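PDB 2FM8: surface presentation of antigens protein SpaK from Salmonella typhimurium, which stores type III secretion effectors such as SipA, SopA, SopE and SopE2 in the bacterial cytoplasm and keeps them competent for secretion into host cells. Local coordinates for residues Val65-Thr76 and Leu126-Met134. Sequence-based numbering, arbitrary orientation.
Sequences VLQQRAYEILMT and LEVFSRSLM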
# COMPACT_ATOMS: atom_id res chain seq x y z
N VAL A 65 -11.68 -4.09 -1.33
CA VAL A 65 -12.05 -3.93 0.07
C VAL A 65 -10.82 -3.56 0.89
O VAL A 65 -10.93 -2.79 1.86
CB VAL A 65 -12.74 -5.18 0.63
CG1 VAL A 65 -13.05 -4.99 2.10
CG2 VAL A 65 -14.06 -5.46 -0.15
N LEU A 66 -9.65 -4.07 0.49
CA LEU A 66 -8.39 -3.72 1.14
C LEU A 66 -8.15 -2.19 1.22
O LEU A 66 -7.55 -1.70 2.17
CB LEU A 66 -7.23 -4.42 0.46
CG LEU A 66 -5.84 -4.34 1.11
CD1 LEU A 66 -5.79 -4.94 2.52
CD2 LEU A 66 -4.85 -5.04 0.23
N GLN A 67 -8.66 -1.44 0.26
CA GLN A 67 -8.55 0.03 0.26
C GLN A 67 -9.15 0.68 1.52
O GLN A 67 -8.72 1.74 1.92
CB GLN A 67 -9.21 0.63 -0.99
CG GLN A 67 -8.66 0.08 -2.31
CD GLN A 67 -9.41 0.57 -3.51
OE1 GLN A 67 -10.02 1.67 -3.50
NE2 GLN A 67 -9.35 -0.21 -4.58
N GLN A 68 -10.14 0.04 2.12
CA GLN A 68 -10.79 0.55 3.30
C GLN A 68 -10.37 -0.18 4.57
O GLN A 68 -10.58 0.32 5.64
CB GLN A 68 -12.32 0.40 3.17
CG GLN A 68 -12.98 1.46 2.31
CD GLN A 68 -14.48 1.16 2.11
OE1 GLN A 68 -15.09 0.39 2.88
NE2 GLN A 68 -15.08 1.76 1.08
N ARG A 69 -9.79 -1.38 4.43
CA ARG A 69 -9.52 -2.25 5.59
C ARG A 69 -8.06 -2.56 5.84
O ARG A 69 -7.74 -3.50 6.60
CB ARG A 69 -10.31 -3.54 5.43
CG ARG A 69 -11.55 -3.56 6.26
CD ARG A 69 -12.74 -3.26 5.48
NE ARG A 69 -13.80 -2.81 6.37
CZ ARG A 69 -15.10 -3.08 6.20
NH1 ARG A 69 -15.54 -3.83 5.14
NH2 ARG A 69 -15.98 -2.61 7.11
N ALA A 70 -7.17 -1.80 5.22
CA ALA A 70 -5.75 -2.09 5.32
C ALA A 70 -5.20 -2.02 6.74
O ALA A 70 -4.34 -2.83 7.10
CB ALA A 70 -4.93 -1.22 4.39
N TYR A 71 -5.69 -1.10 7.56
CA TYR A 71 -5.22 -1.02 8.94
C TYR A 71 -5.56 -2.25 9.78
O TYR A 71 -4.73 -2.81 10.50
CB TYR A 71 -5.83 0.20 9.61
CG TYR A 71 -5.39 0.43 11.03
CD1 TYR A 71 -4.01 0.44 11.37
CD2 TYR A 71 -6.33 0.65 12.02
CE1 TYR A 71 -3.61 0.68 12.68
CE2 TYR A 71 -5.94 0.89 13.32
CZ TYR A 71 -4.60 0.91 13.65
OH TYR A 71 -4.28 1.20 14.94
N GLU A 72 -6.82 -2.67 9.69
CA GLU A 72 -7.26 -3.89 10.37
C GLU A 72 -6.47 -5.11 9.88
O GLU A 72 -6.13 -6.01 10.66
CB GLU A 72 -8.78 -4.06 10.16
CG GLU A 72 -9.32 -5.41 10.64
CD GLU A 72 -10.86 -5.49 10.52
OE1 GLU A 72 -11.51 -4.45 10.53
OE2 GLU A 72 -11.40 -6.59 10.40
N ILE A 73 -6.17 -5.14 8.60
CA ILE A 73 -5.41 -6.25 8.04
C ILE A 73 -3.98 -6.23 8.57
O ILE A 73 -3.46 -7.26 9.00
CB ILE A 73 -5.47 -6.23 6.51
CG1 ILE A 73 -6.90 -6.59 6.04
CG2 ILE A 73 -4.43 -7.13 5.86
CD1 ILE A 73 -7.29 -8.06 6.24
N LEU A 74 -3.36 -5.06 8.57
CA LEU A 74 -2.02 -4.93 9.13
C LEU A 74 -1.92 -5.31 10.62
O LEU A 74 -0.97 -5.99 11.02
CB LEU A 74 -1.49 -3.53 8.87
CG LEU A 74 -0.24 -3.29 8.04
CD1 LEU A 74 0.14 -4.35 7.06
CD2 LEU A 74 -0.33 -1.92 7.40
N MET A 75 -2.88 -4.88 11.44
CA MET A 75 -2.91 -5.28 12.85
C MET A 75 -2.97 -6.77 12.99
O MET A 75 -2.28 -7.35 13.84
CB MET A 75 -4.16 -4.76 13.56
CG MET A 75 -4.44 -3.29 13.48
SD MET A 75 -4.36 -2.55 15.12
CE MET A 75 -2.60 -2.50 14.83
N THR A 76 -3.84 -7.39 12.19
CA THR A 76 -3.94 -8.84 12.17
C THR A 76 -2.58 -9.51 11.81
O THR A 76 -2.14 -10.44 12.47
CB THR A 76 -5.07 -9.31 11.23
OG1 THR A 76 -6.27 -8.55 11.46
CG2 THR A 76 -5.38 -10.78 11.47
N LEU A 126 -7.40 -17.79 7.94
CA LEU A 126 -8.20 -17.64 6.73
C LEU A 126 -9.61 -17.11 7.04
O LEU A 126 -10.09 -16.24 6.36
CB LEU A 126 -8.27 -18.94 5.93
CG LEU A 126 -9.18 -18.87 4.69
CD1 LEU A 126 -8.64 -17.87 3.66
CD2 LEU A 126 -9.33 -20.20 4.04
N GLU A 127 -10.27 -17.66 8.07
CA GLU A 127 -11.56 -17.15 8.50
C GLU A 127 -11.50 -15.68 8.84
O GLU A 127 -12.33 -14.90 8.39
CB GLU A 127 -12.09 -17.91 9.74
CG GLU A 127 -13.10 -18.89 9.40
CD GLU A 127 -13.66 -19.67 10.60
OE1 GLU A 127 -14.90 -19.72 10.70
OE2 GLU A 127 -12.88 -20.21 11.40
N VAL A 128 -10.53 -15.33 9.65
CA VAL A 128 -10.39 -13.96 10.12
C VAL A 128 -10.06 -12.98 9.01
O VAL A 128 -10.68 -11.92 8.89
CB VAL A 128 -9.38 -13.97 11.32
CG1 VAL A 128 -8.77 -12.69 11.54
CG2 VAL A 128 -10.11 -14.47 12.59
N PHE A 129 -9.06 -13.29 8.20
CA PHE A 129 -8.69 -12.39 7.10
C PHE A 129 -9.83 -12.27 6.08
O PHE A 129 -10.15 -11.19 5.65
CB PHE A 129 -7.41 -12.86 6.39
CG PHE A 129 -6.13 -12.43 7.06
CD1 PHE A 129 -5.47 -11.31 6.65
CD2 PHE A 129 -5.58 -13.20 8.07
CE1 PHE A 129 -4.27 -10.90 7.27
CE2 PHE A 129 -4.40 -12.82 8.70
CZ PHE A 129 -3.75 -11.67 8.31
N SER A 130 -10.45 -13.39 5.70
CA SER A 130 -11.53 -13.31 4.71
C SER A 130 -12.72 -12.47 5.22
O SER A 130 -13.28 -11.66 4.47
CB SER A 130 -11.93 -14.72 4.22
OG SER A 130 -12.67 -15.42 5.19
N ARG A 131 -13.06 -12.61 6.50
CA ARG A 131 -14.11 -11.79 7.10
C ARG A 131 -13.73 -10.32 7.22
O ARG A 131 -14.57 -9.44 7.03
CB ARG A 131 -14.52 -12.36 8.48
CG ARG A 131 -15.25 -13.69 8.39
CD ARG A 131 -15.28 -14.44 9.68
NE ARG A 131 -16.20 -15.57 9.60
CZ ARG A 131 -16.83 -16.11 10.63
NH1 ARG A 131 -16.65 -15.67 11.87
NH2 ARG A 131 -17.70 -17.08 10.41
N SER A 132 -12.47 -10.03 7.53
CA SER A 132 -12.03 -8.64 7.54
C SER A 132 -12.13 -7.99 6.14
O SER A 132 -12.18 -6.77 6.05
CB SER A 132 -10.59 -8.47 8.03
OG SER A 132 -10.48 -8.73 9.41
N LEU A 133 -12.11 -8.81 5.09
CA LEU A 133 -12.19 -8.29 3.70
C LEU A 133 -13.56 -8.44 3.06
O LEU A 133 -13.72 -8.30 1.86
CB LEU A 133 -11.15 -8.95 2.83
CG LEU A 133 -9.74 -8.48 3.19
CD1 LEU A 133 -8.74 -9.49 2.71
CD2 LEU A 133 -9.40 -7.10 2.65
N MET A 134 -14.56 -8.68 3.89
CA MET A 134 -15.90 -8.83 3.40
C MET A 134 -16.42 -7.42 3.15
O MET A 134 -16.18 -6.52 3.97
CB MET A 134 -16.76 -9.55 4.44
CG MET A 134 -17.78 -10.45 3.83
SD MET A 134 -18.72 -11.40 5.05
CE MET A 134 -19.60 -9.99 5.77
O HOH W 1 -8.59 -9.67 11.25
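Ile73 reaches across from its helix and lays CD1 against Phe129, Ser132 and Leu133. Ile73 CD1 lies 3.7 Å from Phe129 CD1 and also touches Leu133 CG. Thr76 meets the farther part of the same ring. Thr76 CG2 is 3.6 Å from Phe129 CE2, while the hydroxyl OG1 of Thr76 is bonded back to Glu72 O. That carbonyl also takes the backbone N-H of Thr76, and the two donors come from opposite faces of its plane.

Beside these apolar groups, Ser132 OG donates a short hydrogen bond of 2.5 Å to Glu72 OE2. It meets the carboxylate on its anti side, 21° out of plane. Glu72 reaches it with an extended chain, CG anti to the backbone N (chi1 171°). One water donates to both Thr76 OG1 and Ser132 OG, so it bridges the two helices beside this bond.

Leu133, the first residue to leave the helical conformation, points CD2 at the Leu66 backbone, with Leu133 CD2 3.7 Å from Leu66 N. Val65 sits over the Leu133 carbonyl, with Val65 CG1 3.4 Å from Leu133 O. Arg69 lays its aliphatic chain along Ser132 O.

The two helical segments run nearly antiparallel (158°), with axes 10.3 Å apart at closest approach. Leu98 and Leu100 of strand 97-103 pack against Leu133 and Phe129, respectively, tying the contact to the sheet. Leu66 and Leu74 also pack on Leu74 of the second subunit. The contact thus joins the C-terminal helix to the dimer-interface helix 62-78 of this class IB type III secretion chaperone. Apolar packing carries the middle of the contact, with a polar edge where one serine hydroxyl joins a carboxylate and a bridging water.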